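Local atomic coordinates of CmeC (Campylobacter jejuni, PDB entry 4MT4), a protein that probably serves as the outer membrane channel of a drug efflux system, forming a trimer through which exported compounds leave the cell. Residues V167-N172 with K222-N227; N174-A179 with N420-A425; K184-I189 with A205-N210; E212-Q217 with E416-W421. All blocks are in the same frame, centred on the assembly; numbering follows the deposited sequence.

Contact 1. Residues V167-N172 with K222-N227; sequences VNAYEN and KLNKEN
Where A169 faces K225, the helices carrying V167-N172 and K222-N227 run antiparallel at 163°, their axes approaching to 8.5 Å and the two CA atoms to 4.8 Å. The close passage coincides with a small residue: A169 CB rests on the opposite backbone, 3.6 Å from K225 CA, and also meets N224 ND2 at 3.4 Å. Beside it the aliphatic part of K225 lies over one face of the Y170 ring. K225 CG sits 4.0 Å from the centroid of the Y170 ring and only 10° off the normal, a CH-pi contact, while K225 CD lies towards the phenol end, 3.7 Å from Y170 CE1. The bend at chi2 (-94°) sets CD over the ring, and the one at chi3 helps turn K225 NZ to E226 OE2, a salt bridge of 2.9 Å within the same helix. The Y170 ring also stacks with Y250. Antiparallel helix pairing of this kind is that of the coiled-coil hairpins in the periplasmic helical barrel of outer membrane factors.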
loop_
_atom_site.group_PDB
_atom_site.type_symbol
_atom_site.label_atom_id
_atom_site.label_comp_id
_atom_site.label_asym_id
_atom_site.label_seq_id
_atom_site.Cartn_x
_atom_site.Cartn_y
_atom_site.Cartn_z
ATOM N N VAL B 167 -5.053 -27.685 -4.702
ATOM C CA VAL B 167 -5.646 -28.936 -5.166
ATOM C C VAL B 167 -5.899 -28.868 -6.668
ATOM O O VAL B 167 -5.719 -29.850 -7.387
ATOM C CB VAL B 167 -6.969 -29.250 -4.435
ATOM C CG1 VAL B 167 -7.535 -30.574 -4.909
ATOM C CG2 VAL B 167 -6.751 -29.275 -2.931
ATOM N N ASN B 168 -6.318 -27.695 -7.127
ATOM C CA ASN B 168 -6.508 -27.437 -8.548
ATOM C C ASN B 168 -5.190 -27.605 -9.294
ATOM O O ASN B 168 -5.149 -28.141 -10.401
ATOM C CB ASN B 168 -7.065 -26.028 -8.758
ATOM C CG ASN B 168 -7.619 -25.810 -10.153
ATOM O OD1 ASN B 168 -8.182 -24.755 -10.443
ATOM N ND2 ASN B 168 -7.476 -26.806 -11.019
ATOM N N ALA B 169 -4.112 -27.147 -8.669
ATOM C CA ALA B 169 -2.784 -27.234 -9.258
ATOM C C ALA B 169 -2.286 -28.675 -9.285
ATOM O O ALA B 169 -1.611 -29.087 -10.226
ATOM C CB ALA B 169 -1.813 -26.350 -8.500
ATOM N N TYR B 170 -2.626 -29.437 -8.250
ATOM C CA TYR B 170 -2.273 -30.851 -8.195
ATOM C C TYR B 170 -2.988 -31.638 -9.290
ATOM O O TYR B 170 -2.386 -32.483 -9.955
ATOM C CB TYR B 170 -2.612 -31.445 -6.826
ATOM C CG TYR B 170 -1.507 -31.334 -5.798
ATOM C CD1 TYR B 170 -0.307 -32.018 -5.960
ATOM C CD2 TYR B 170 -1.672 -30.564 -4.653
ATOM C CE1 TYR B 170 0.703 -31.923 -5.019
ATOM C CE2 TYR B 170 -0.668 -30.466 -3.706
ATOM C CZ TYR B 170 0.517 -31.146 -3.894
ATOM O OH TYR B 170 1.515 -31.046 -2.950
ATOM N N GLU B 171 -4.273 -31.347 -9.471
ATOM C CA GLU B 171 -5.099 -32.036 -10.457
ATOM C C GLU B 171 -4.612 -31.794 -11.881
ATOM O O GLU B 171 -4.534 -32.724 -12.683
ATOM C CB GLU B 171 -6.559 -31.598 -10.323
ATOM C CG GLU B 171 -7.270 -32.178 -9.111
ATOM C CD GLU B 171 -7.548 -33.661 -9.258
ATOM O OE1 GLU B 171 -8.453 -34.020 -10.041
ATOM O OE2 GLU B 171 -6.859 -34.466 -8.595
ATOM N N ASN B 172 -4.289 -30.542 -12.192
ATOM C CA ASN B 172 -3.780 -30.200 -13.514
ATOM C C ASN B 172 -2.394 -30.791 -13.754
ATOM O O ASN B 172 -2.064 -31.181 -14.875
ATOM C CB ASN B 172 -3.742 -28.682 -13.701
ATOM C CG ASN B 172 -5.123 -28.082 -13.871
ATOM O OD1 ASN B 172 -6.082 -28.783 -14.186
ATOM N ND2 ASN B 172 -5.227 -26.773 -13.670
ATOM N N LYS B 222 3.867 -28.135 -12.650
ATOM C CA LYS B 222 4.640 -28.333 -11.429
ATOM C C LYS B 222 4.970 -26.991 -10.794
ATOM O O LYS B 222 4.855 -26.812 -9.582
ATOM C CB LYS B 222 5.937 -29.090 -11.714
ATOM C CG LYS B 222 5.764 -30.496 -12.251
ATOM C CD LYS B 222 7.123 -31.146 -12.453
ATOM C CE LYS B 222 7.010 -32.504 -13.114
ATOM N NZ LYS B 222 8.349 -33.114 -13.336
ATOM N N LEU B 223 5.382 -26.051 -11.635
ATOM C CA LEU B 223 5.771 -24.724 -11.187
ATOM C C LEU B 223 4.581 -23.980 -10.595
ATOM O O LEU B 223 4.702 -23.304 -9.574
ATOM C CB LEU B 223 6.372 -23.930 -12.348
ATOM C CG LEU B 223 7.600 -23.092 -12.001
ATOM C CD1 LEU B 223 8.577 -23.919 -11.188
ATOM C CD2 LEU B 223 8.261 -22.571 -13.267
ATOM N N ASN B 224 3.431 -24.114 -11.246
ATOM C CA ASN B 224 2.195 -23.518 -10.762
ATOM C C ASN B 224 1.760 -24.146 -9.443
ATOM O O ASN B 224 1.161 -23.489 -8.592
ATOM C CB ASN B 224 1.090 -23.667 -11.809
ATOM C CG ASN B 224 -0.234 -23.093 -11.350
ATOM O OD1 ASN B 224 -0.467 -21.888 -11.442
ATOM N ND2 ASN B 224 -1.116 -23.957 -10.860
ATOM N N LYS B 225 2.074 -25.427 -9.283
ATOM C CA LYS B 225 1.747 -26.158 -8.067
ATOM C C LYS B 225 2.636 -25.707 -6.913
ATOM O O LYS B 225 2.172 -25.545 -5.783
ATOM C CB LYS B 225 1.889 -27.665 -8.304
ATOM C CG LYS B 225 1.407 -28.542 -7.158
ATOM C CD LYS B 225 2.542 -28.928 -6.215
ATOM C CE LYS B 225 3.703 -29.567 -6.963
ATOM N NZ LYS B 225 4.761 -30.061 -6.038
ATOM N N GLU B 226 3.917 -25.506 -7.205
ATOM C CA GLU B 226 4.874 -25.063 -6.200
ATOM C C GLU B 226 4.567 -23.651 -5.714
ATOM O O GLU B 226 4.870 -23.303 -4.572
ATOM C CB GLU B 226 6.297 -25.125 -6.754
ATOM C CG GLU B 226 6.882 -26.526 -6.793
ATOM C CD GLU B 226 7.143 -27.082 -5.406
ATOM O OE1 GLU B 226 7.516 -26.296 -4.508
ATOM O OE2 GLU B 226 6.977 -28.304 -5.212
ATOM N N ASN B 227 3.966 -22.844 -6.583
ATOM C CA ASN B 227 3.621 -21.469 -6.239
ATOM C C ASN B 227 2.520 -21.401 -5.190
ATOM O O ASN B 227 2.554 -20.556 -4.294
ATOM C CB ASN B 227 3.193 -20.697 -7.488
ATOM C CG ASN B 227 2.909 -19.234 -7.199
ATOM O OD1 ASN B 227 3.829 -18.425 -7.080
ATOM N ND2 ASN B 227 1.632 -18.887 -7.089
#

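Contact 2. Residues N174-A179 with N420-A425; sequences NALKEA and NWLNAA
Apolar contacts between L422 and the L176/A179 surface account for most of the meeting between N174-A179 and N420-A425. Both methyls of L422 flank A179 CB, with L422 CD1 at 3.8 Å and L422 CD2 at 4.0 Å from it, and L422 CD2 alone goes on to reach L176 CD2 at 3.7 Å. With CG anti to its backbone N (chi1 179°), L422 extends its branch across the gap, and the L176 side chain meets it at about a right angle. A second kind of contact involves the backbone, since L422 CD1 also packs against A175 O at 3.9 Å. No hydrogen bond joins the two segments. The helices run antiparallel at 169°, but their axes remain 10.6 Å apart, so leucine methyls bridge the distance. L176 also packs on Q217 and A221 from helix 201-236. Side-by-side packing of long helices is the construction of the alpha-barrel of the outer membrane factor family, where it forms the tunnel wall.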
loop_
_atom_site.group_PDB
_atom_site.type_symbol
_atom_site.label_atom_id
_atom_site.label_comp_id
_atom_site.label_asym_id
_atom_site.label_seq_id
_atom_site.Cartn_x
_atom_site.Cartn_y
_atom_site.Cartn_z
ATOM N N ASN B 174 -1.240 -33.608 -12.355
ATOM C CA ASN B 174 -1.409 -35.048 -12.501
ATOM C C ASN B 174 -1.980 -35.407 -13.867
ATOM O O ASN B 174 -1.629 -36.432 -14.450
ATOM C CB ASN B 174 -2.311 -35.595 -11.394
ATOM C CG ASN B 174 -1.825 -36.923 -10.849
ATOM O OD1 ASN B 174 -2.079 -37.978 -11.431
ATOM N ND2 ASN B 174 -1.125 -36.878 -9.723
ATOM N N ALA B 175 -2.868 -34.555 -14.372
ATOM C CA ALA B 175 -3.454 -34.748 -15.694
ATOM C C ALA B 175 -2.397 -34.551 -16.771
ATOM O O ALA B 175 -2.385 -35.251 -17.783
ATOM C CB ALA B 175 -4.618 -33.793 -15.905
ATOM N N LEU B 176 -1.508 -33.592 -16.543
ATOM C CA LEU B 176 -0.427 -33.307 -17.475
ATOM C C LEU B 176 0.716 -34.309 -17.320
ATOM O O LEU B 176 1.573 -34.424 -18.196
ATOM C CB LEU B 176 0.079 -31.876 -17.283
ATOM C CG LEU B 176 -0.706 -30.811 -18.053
ATOM C CD1 LEU B 176 -0.534 -29.438 -17.432
ATOM C CD2 LEU B 176 -0.254 -30.795 -19.500
ATOM N N LYS B 177 0.724 -35.034 -16.205
ATOM C CA LYS B 177 1.693 -36.106 -16.007
ATOM C C LYS B 177 1.384 -37.260 -16.951
ATOM O O LYS B 177 2.250 -37.708 -17.705
ATOM C CB LYS B 177 1.690 -36.598 -14.559
ATOM C CG LYS B 177 2.618 -37.779 -14.311
ATOM C CD LYS B 177 2.569 -38.251 -12.867
ATOM C CE LYS B 177 3.493 -39.441 -12.645
ATOM N NZ LYS B 177 3.453 -39.938 -11.241
ATOM N N GLU B 178 0.141 -37.731 -16.903
ATOM C CA GLU B 178 -0.322 -38.801 -17.780
ATOM C C GLU B 178 -0.244 -38.396 -19.244
ATOM O O GLU B 178 0.129 -39.198 -20.100
ATOM C CB GLU B 178 -1.757 -39.197 -17.425
ATOM C CG GLU B 178 -2.542 -39.845 -18.564
ATOM C CD GLU B 178 -1.961 -41.173 -19.009
ATOM O OE1 GLU B 178 -1.178 -41.779 -18.245
ATOM O OE2 GLU B 178 -2.295 -41.611 -20.130
ATOM N N ALA B 179 -0.609 -37.148 -19.521
ATOM C CA ALA B 179 -0.544 -36.607 -20.870
ATOM C C ALA B 179 0.887 -36.640 -21.390
ATOM O O ALA B 179 1.120 -36.800 -22.586
ATOM C CB ALA B 179 -1.090 -35.191 -20.903
ATOM N N ASN B 420 -7.090 -31.664 -27.235
ATOM C CA ASN B 420 -8.389 -31.066 -26.948
ATOM C C ASN B 420 -9.015 -31.632 -25.679
ATOM O O ASN B 420 -9.616 -30.896 -24.896
ATOM C CB ASN B 420 -9.338 -31.261 -28.131
ATOM C CG ASN B 420 -8.960 -30.412 -29.328
ATOM O OD1 ASN B 420 -8.255 -29.412 -29.197
ATOM N ND2 ASN B 420 -9.432 -30.806 -30.506
ATOM N N TRP B 421 -8.876 -32.941 -25.482
ATOM C CA TRP B 421 -9.358 -33.587 -24.265
ATOM C C TRP B 421 -8.607 -33.051 -23.052
ATOM O O TRP B 421 -9.209 -32.755 -22.018
ATOM C CB TRP B 421 -9.202 -35.106 -24.355
ATOM C CG TRP B 421 -9.618 -35.832 -23.104
ATOM C CD1 TRP B 421 -10.567 -35.440 -22.204
ATOM C CD2 TRP B 421 -9.087 -37.069 -22.610
ATOM N NE1 TRP B 421 -10.662 -36.357 -21.185
ATOM C CE2 TRP B 421 -9.765 -37.366 -21.411
ATOM C CE3 TRP B 421 -8.105 -37.955 -23.066
ATOM C CZ2 TRP B 421 -9.494 -38.511 -20.664
ATOM C CZ3 TRP B 421 -7.838 -39.091 -22.323
ATOM C CH2 TRP B 421 -8.529 -39.358 -21.136
ATOM N N LEU B 422 -7.289 -32.935 -23.190
ATOM C CA LEU B 422 -6.443 -32.404 -22.130
ATOM C C LEU B 422 -6.868 -30.991 -21.744
ATOM O O LEU B 422 -6.991 -30.672 -20.563
ATOM C CB LEU B 422 -4.976 -32.408 -22.564
ATOM C CG LEU B 422 -3.968 -31.859 -21.554
ATOM C CD1 LEU B 422 -3.928 -32.729 -20.308
ATOM C CD2 LEU B 422 -2.586 -31.744 -22.179
ATOM N N ASN B 423 -7.097 -30.154 -22.753
ATOM C CA ASN B 423 -7.556 -28.788 -22.533
ATOM C C ASN B 423 -8.896 -28.758 -21.810
ATOM O O ASN B 423 -9.104 -27.963 -20.895
ATOM C CB ASN B 423 -7.659 -28.040 -23.864
ATOM C CG ASN B 423 -6.308 -27.839 -24.527
ATOM O OD1 ASN B 423 -5.287 -28.319 -24.036
ATOM N ND2 ASN B 423 -6.299 -27.133 -25.653
ATOM N N ALA B 424 -9.800 -29.638 -22.227
ATOM C CA ALA B 424 -11.127 -29.727 -21.627
ATOM C C ALA B 424 -11.056 -30.274 -20.205
ATOM O O ALA B 424 -11.841 -29.885 -19.342
ATOM C CB ALA B 424 -12.037 -30.594 -22.485
ATOM N N ALA B 425 -10.112 -31.177 -19.968
ATOM C CA ALA B 425 -9.932 -31.763 -18.645
ATOM C C ALA B 425 -9.384 -30.731 -17.666
ATOM O O ALA B 425 -9.830 -30.649 -16.519
ATOM C CB ALA B 425 -9.009 -32.969 -18.717
#

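Contact 3. Residues K184-I189 with A205-N210; sequences KEIYRI and AQARAN
Y187 lies against the A207-R208 backbone inside a helical hairpin, the antiparallel coiled coil from which outer membrane factors build the periplasmic end of their tunnel. Helix 129-195 descends through K184-I189, and helix 201-236 returns through A205-N210 at 157° to it, with the axes 8.8 Å apart. Along the returning segment, A207 is the first residue to engage. A207 CB meets I186 CG2 at 4.4 Å and Y187 CD1 at 4.1 Å, and the CA of A207 is the one nearest Y187 CA. R208 follows, and R208 CB presses on the ring, 3.5 Å from Y187 CE1. The tyrosine reaches this place because its CG is anti to the backbone N, which sends the ring across to the other helix. Bends at chi2 and chi3 of R208 turn its guanidinium plane 66° from the tyrosine ring and present the edge of the group to the phenol, where R208 NE donates a weak hydrogen bond to Y187 OH, 3.3 Å long and bent to 141°. R208 also touches S392 of the second subunit, so the contact borders a subunit interface. N210 packs on A183 and, from helix 411-445, on L415, its amide ending with N210 ND2 4.8 Å from I186 CD1.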
loop_
_atom_site.group_PDB
_atom_site.type_symbol
_atom_site.label_atom_id
_atom_site.label_comp_id
_atom_site.label_asym_id
_atom_site.label_seq_id
_atom_site.Cartn_x
_atom_site.Cartn_y
_atom_site.Cartn_z
ATOM N N LYS B 184 5.076 -39.711 -24.505
ATOM C CA LYS B 184 6.398 -40.312 -24.606
ATOM C C LYS B 184 6.295 -41.683 -25.262
ATOM O O LYS B 184 7.171 -42.089 -26.024
ATOM C CB LYS B 184 7.046 -40.433 -23.227
ATOM C CG LYS B 184 8.512 -40.825 -23.269
ATOM C CD LYS B 184 8.846 -41.832 -22.183
ATOM C CE LYS B 184 8.519 -41.297 -20.800
ATOM N NZ LYS B 184 8.818 -42.301 -19.741
ATOM N N GLU B 185 5.211 -42.389 -24.954
ATOM C CA GLU B 185 4.946 -43.690 -25.551
ATOM C C GLU B 185 4.644 -43.546 -27.036
ATOM O O GLU B 185 5.056 -44.376 -27.844
ATOM C CB GLU B 185 3.781 -44.382 -24.838
ATOM C CG GLU B 185 3.403 -45.737 -25.425
ATOM C CD GLU B 185 4.506 -46.770 -25.281
ATOM O OE1 GLU B 185 5.348 -46.625 -24.370
ATOM O OE2 GLU B 185 4.530 -47.730 -26.082
ATOM N N ILE B 186 3.922 -42.489 -27.389
ATOM C CA ILE B 186 3.607 -42.206 -28.783
ATOM C C ILE B 186 4.885 -41.990 -29.591
ATOM O O ILE B 186 5.038 -42.534 -30.686
ATOM C CB ILE B 186 2.694 -40.969 -28.915
ATOM C CG1 ILE B 186 1.282 -41.295 -28.425
ATOM C CG2 ILE B 186 2.647 -40.485 -30.357
ATOM C CD1 ILE B 186 0.359 -40.096 -28.378
ATOM N N TYR B 187 5.806 -41.210 -29.038
ATOM C CA TYR B 187 7.068 -40.931 -29.711
ATOM C C TYR B 187 7.937 -42.183 -29.817
ATOM O O TYR B 187 8.598 -42.400 -30.833
ATOM C CB TYR B 187 7.836 -39.824 -28.989
ATOM C CG TYR B 187 9.202 -39.574 -29.583
ATOM C CD1 TYR B 187 9.340 -38.910 -30.794
ATOM C CD2 TYR B 187 10.353 -40.012 -28.940
ATOM C CE1 TYR B 187 10.585 -38.686 -31.348
ATOM C CE2 TYR B 187 11.602 -39.792 -29.485
ATOM C CZ TYR B 187 11.713 -39.128 -30.688
ATOM O OH TYR B 187 12.956 -38.906 -31.237
ATOM N N ARG B 188 7.931 -43.001 -28.769
ATOM C CA ARG B 188 8.721 -44.229 -28.750
ATOM C C ARG B 188 8.280 -45.173 -29.864
ATOM O O ARG B 188 9.104 -45.817 -30.510
ATOM C CB ARG B 188 8.604 -44.930 -27.395
ATOM C CG ARG B 188 9.587 -46.074 -27.200
ATOM C CD ARG B 188 9.215 -46.921 -25.996
ATOM N NE ARG B 188 7.968 -47.646 -26.212
ATOM C CZ ARG B 188 7.898 -48.870 -26.725
ATOM N NH1 ARG B 188 9.007 -49.509 -27.073
ATOM N NH2 ARG B 188 6.721 -49.459 -26.890
ATOM N N ILE B 189 6.971 -45.243 -30.084
ATOM C CA ILE B 189 6.415 -46.067 -31.150
ATOM C C ILE B 189 6.824 -45.531 -32.519
ATOM O O ILE B 189 7.272 -46.285 -33.383
ATOM C CB ILE B 189 4.876 -46.136 -31.069
ATOM C CG1 ILE B 189 4.439 -46.831 -29.778
ATOM C CG2 ILE B 189 4.307 -46.869 -32.273
ATOM C CD1 ILE B 189 4.980 -48.236 -29.625
ATOM N N ALA B 205 8.698 -36.043 -36.512
ATOM C CA ALA B 205 8.897 -34.694 -35.996
ATOM C C ALA B 205 7.654 -34.207 -35.261
ATOM O O ALA B 205 7.752 -33.476 -34.275
ATOM C CB ALA B 205 9.258 -33.741 -37.125
ATOM N N GLN B 206 6.484 -34.617 -35.742
ATOM C CA GLN B 206 5.225 -34.244 -35.107
ATOM C C GLN B 206 5.063 -34.939 -33.760
ATOM O O GLN B 206 4.535 -34.361 -32.811
ATOM C CB GLN B 206 4.041 -34.576 -36.015
ATOM C CG GLN B 206 3.917 -33.666 -37.227
ATOM C CD GLN B 206 2.661 -33.934 -38.033
ATOM O OE1 GLN B 206 2.259 -35.083 -38.217
ATOM N NE2 GLN B 206 2.030 -32.869 -38.514
ATOM N N ALA B 207 5.523 -36.183 -33.684
ATOM C CA ALA B 207 5.478 -36.940 -32.439
ATOM C C ALA B 207 6.474 -36.374 -31.432
ATOM O O ALA B 207 6.227 -36.383 -30.225
ATOM C CB ALA B 207 5.763 -38.412 -32.700
ATOM N N ARG B 208 7.597 -35.876 -31.938
ATOM C CA ARG B 208 8.631 -35.304 -31.085
ATOM C C ARG B 208 8.231 -33.918 -30.587
ATOM O O ARG B 208 8.428 -33.591 -29.416
ATOM C CB ARG B 208 9.964 -35.233 -31.830
ATOM C CG ARG B 208 11.062 -34.507 -31.072
ATOM C CD ARG B 208 12.433 -35.098 -31.362
ATOM N NE ARG B 208 12.980 -35.779 -30.191
ATOM C CZ ARG B 208 13.736 -35.191 -29.270
ATOM N NH1 ARG B 208 14.044 -33.905 -29.383
ATOM N NH2 ARG B 208 14.188 -35.886 -28.236
ATOM N N ALA B 209 7.670 -33.109 -31.482
ATOM C CA ALA B 209 7.174 -31.784 -31.123
ATOM C C ALA B 209 6.090 -31.899 -30.061
ATOM O O ALA B 209 6.027 -31.098 -29.130
ATOM C CB ALA B 209 6.644 -31.059 -32.351
ATOM N N ASN B 210 5.239 -32.908 -30.211
ATOM C CA ASN B 210 4.177 -33.172 -29.252
ATOM C C ASN B 210 4.738 -33.605 -27.900
ATOM O O ASN B 210 4.218 -33.229 -26.852
ATOM C CB ASN B 210 3.227 -34.239 -29.799
ATOM C CG ASN B 210 2.094 -34.554 -28.848
ATOM O OD1 ASN B 210 1.099 -33.832 -28.790
ATOM N ND2 ASN B 210 2.235 -35.642 -28.099
#

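Contact 4. Residues E212-Q217 with E416-W421; sequences ESMALQ and EARQNW
M214 and Q419 meet between two nearly parallel helices whose axes, 13.2 Å apart and inclined by 11°, are too distant for backbone contact. The M214 side chain supplies much of the bridge. Its CB points towards 416-421, and CG lies beside the backbone N, anti to the carbonyl carbon (chi1 -71°). A further bend at chi2 directs the chain outwards to the sulfur, and M214 SD packs against L422 CD2 at 3.8 Å. Beyond it, M214 CE reaches the Q419 amide, 4.0 Å from Q419 CD, as the two chains pass alongside with reversed headings. M214 CE also approaches R418 NE at 4.4 Å, obliquely to the guanidinium plane. The segments belong to the alpha-barrel of outer membrane factors, and helix 129-195 packs beside both: M214 also touches A183, and R418 NH2 probably hydrogen-bonds to the carbonyl oxygen of A179. Farther along, the amides of Q217 and Q419 face one another without a hydrogen bond between them. Q217 has a partner in its own helix, because S213 OG donates to Q217 OE1 over 2.9 Å. That bond lies in the carbonyl plane, with a C=O...donor angle of 147°, and restrains the rotation of the Q217 amide where it faces Q419.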
loop_
_atom_site.group_PDB
_atom_site.type_symbol
_atom_site.label_atom_id
_atom_site.label_comp_id
_atom_site.label_asym_id
_atom_site.label_seq_id
_atom_site.Cartn_x
_atom_site.Cartn_y
_atom_site.Cartn_z
ATOM N N GLU B 212 7.797 -32.834 -26.619
ATOM C CA GLU B 212 8.445 -31.703 -25.964
ATOM C C GLU B 212 7.433 -30.675 -25.471
ATOM O O GLU B 212 7.624 -30.066 -24.416
ATOM C CB GLU B 212 9.443 -31.034 -26.912
ATOM C CG GLU B 212 10.491 -31.976 -27.492
ATOM C CD GLU B 212 11.423 -32.557 -26.440
ATOM O OE1 GLU B 212 11.551 -31.965 -25.346
ATOM O OE2 GLU B 212 12.037 -33.610 -26.713
ATOM N N SER B 213 6.362 -30.482 -26.235
ATOM C CA SER B 213 5.305 -29.553 -25.848
ATOM C C SER B 213 4.637 -30.008 -24.556
ATOM O O SER B 213 4.384 -29.205 -23.660
ATOM C CB SER B 213 4.264 -29.422 -26.959
ATOM O OG SER B 213 3.212 -28.550 -26.579
ATOM N N MET B 214 4.363 -31.305 -24.463
ATOM C CA MET B 214 3.766 -31.879 -23.263
ATOM C C MET B 214 4.708 -31.766 -22.069
ATOM O O MET B 214 4.282 -31.442 -20.963
ATOM C CB MET B 214 3.388 -33.344 -23.494
ATOM C CG MET B 214 2.197 -33.542 -24.423
ATOM S SD MET B 214 0.686 -32.768 -23.813
ATOM C CE MET B 214 -0.482 -33.275 -25.065
ATOM N N ALA B 215 5.991 -32.029 -22.301
ATOM C CA ALA B 215 6.998 -31.938 -21.248
ATOM C C ALA B 215 7.119 -30.507 -20.735
ATOM O O ALA B 215 7.351 -30.277 -19.549
ATOM C CB ALA B 215 8.345 -32.434 -21.754
ATOM N N LEU B 216 6.951 -29.551 -21.641
ATOM C CA LEU B 216 6.992 -28.137 -21.291
ATOM C C LEU B 216 5.764 -27.744 -20.477
ATOM O O LEU B 216 5.871 -27.050 -19.466
ATOM C CB LEU B 216 7.086 -27.279 -22.553
ATOM C CG LEU B 216 7.119 -25.763 -22.355
ATOM C CD1 LEU B 216 8.289 -25.364 -21.469
ATOM C CD2 LEU B 216 7.187 -25.051 -23.696
ATOM N N GLN B 217 4.596 -28.198 -20.923
ATOM C CA GLN B 217 3.343 -27.932 -20.224
ATOM C C GLN B 217 3.331 -28.602 -18.856
ATOM O O GLN B 217 2.792 -28.061 -17.893
ATOM C CB GLN B 217 2.151 -28.416 -21.051
ATOM C CG GLN B 217 1.962 -27.676 -22.362
ATOM C CD GLN B 217 0.943 -28.343 -23.265
ATOM O OE1 GLN B 217 1.237 -28.668 -24.417
ATOM N NE2 GLN B 217 -0.261 -28.552 -22.748
ATOM N N GLU B 416 -4.169 -33.826 -32.064
ATOM C CA GLU B 416 -5.054 -32.690 -31.841
ATOM C C GLU B 416 -6.238 -33.070 -30.958
ATOM O O GLU B 416 -6.576 -32.350 -30.019
ATOM C CB GLU B 416 -5.554 -32.134 -33.175
ATOM C CG GLU B 416 -6.663 -31.101 -33.043
ATOM C CD GLU B 416 -7.160 -30.599 -34.385
ATOM O OE1 GLU B 416 -6.355 -30.540 -35.339
ATOM O OE2 GLU B 416 -8.359 -30.266 -34.487
ATOM N N ALA B 417 -6.864 -34.202 -31.265
ATOM C CA ALA B 417 -8.018 -34.671 -30.506
ATOM C C ALA B 417 -7.635 -34.954 -29.058
ATOM O O ALA B 417 -8.415 -34.712 -28.136
ATOM C CB ALA B 417 -8.607 -35.916 -31.154
ATOM N N ARG B 418 -6.421 -35.462 -28.877
ATOM C CA ARG B 418 -5.882 -35.758 -27.557
ATOM C C ARG B 418 -5.575 -34.478 -26.778
ATOM O O ARG B 418 -5.815 -34.400 -25.573
ATOM C CB ARG B 418 -4.621 -36.612 -27.698
ATOM C CG ARG B 418 -3.835 -36.834 -26.422
ATOM C CD ARG B 418 -2.542 -37.576 -26.727
ATOM N NE ARG B 418 -1.576 -37.484 -25.639
ATOM C CZ ARG B 418 -1.412 -38.418 -24.709
ATOM N NH1 ARG B 418 -2.152 -39.518 -24.737
ATOM N NH2 ARG B 418 -0.507 -38.253 -23.755
ATOM N N GLN B 419 -5.052 -33.475 -27.477
ATOM C CA GLN B 419 -4.753 -32.182 -26.871
ATOM C C GLN B 419 -6.038 -31.480 -26.444
ATOM O O GLN B 419 -6.077 -30.793 -25.423
ATOM C CB GLN B 419 -3.973 -31.296 -27.844
ATOM C CG GLN B 419 -3.600 -29.928 -27.294
ATOM C CD GLN B 419 -2.467 -29.995 -26.289
ATOM O OE1 GLN B 419 -2.690 -29.982 -25.079
ATOM N NE2 GLN B 419 -1.238 -30.063 -26.789
ATOM N N ASN B 420 -7.090 -31.664 -27.235
ATOM C CA ASN B 420 -8.389 -31.066 -26.948
ATOM C C ASN B 420 -9.015 -31.632 -25.679
ATOM O O ASN B 420 -9.616 -30.896 -24.896
ATOM C CB ASN B 420 -9.338 -31.261 -28.131
ATOM C CG ASN B 420 -8.960 -30.412 -29.328
ATOM O OD1 ASN B 420 -8.255 -29.412 -29.197
ATOM N ND2 ASN B 420 -9.432 -30.806 -30.506
ATOM N N TRP B 421 -8.876 -32.941 -25.482
ATOM C CA TRP B 421 -9.358 -33.587 -24.265
ATOM C C TRP B 421 -8.607 -33.051 -23.052
ATOM O O TRP B 421 -9.209 -32.755 -22.018
ATOM C CB TRP B 421 -9.202 -35.106 -24.355
ATOM C CG TRP B 421 -9.618 -35.832 -23.104
ATOM C CD1 TRP B 421 -10.567 -35.440 -22.204
ATOM C CD2 TRP B 421 -9.087 -37.069 -22.610
ATOM N NE1 TRP B 421 -10.662 -36.357 -21.185
ATOM C CE2 TRP B 421 -9.765 -37.366 -21.411
ATOM C CE3 TRP B 421 -8.105 -37.955 -23.066
ATOM C CZ2 TRP B 421 -9.494 -38.511 -20.664
ATOM C CZ3 TRP B 421 -7.838 -39.091 -22.323
ATOM C CH2 TRP B 421 -8.529 -39.358 -21.136
#

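How the contacts relate
Following the chain from the N terminus, helix 129-195 supplies the first segments of contacts 1, 2 and 3 in turn. Helix 201-236 then folds back: contact 3 closes the shortest loop, and contact 1 closes a wider one around it, so both belong to a single hairpin. Contact 4 opens between those two on the returning helix. Its partner, and that of contact 2, comes only after the strands and helix 339-405, on helix 411-445, where they share N420 and W421. Contact 1 is therefore crossed by contacts 2 and 4, while contact 3 falls within the loops of both contact 1 and contact 2. Contacts 1 and 3 hold the hairpin together; contacts 2 and 4 tie it to helix 411-445.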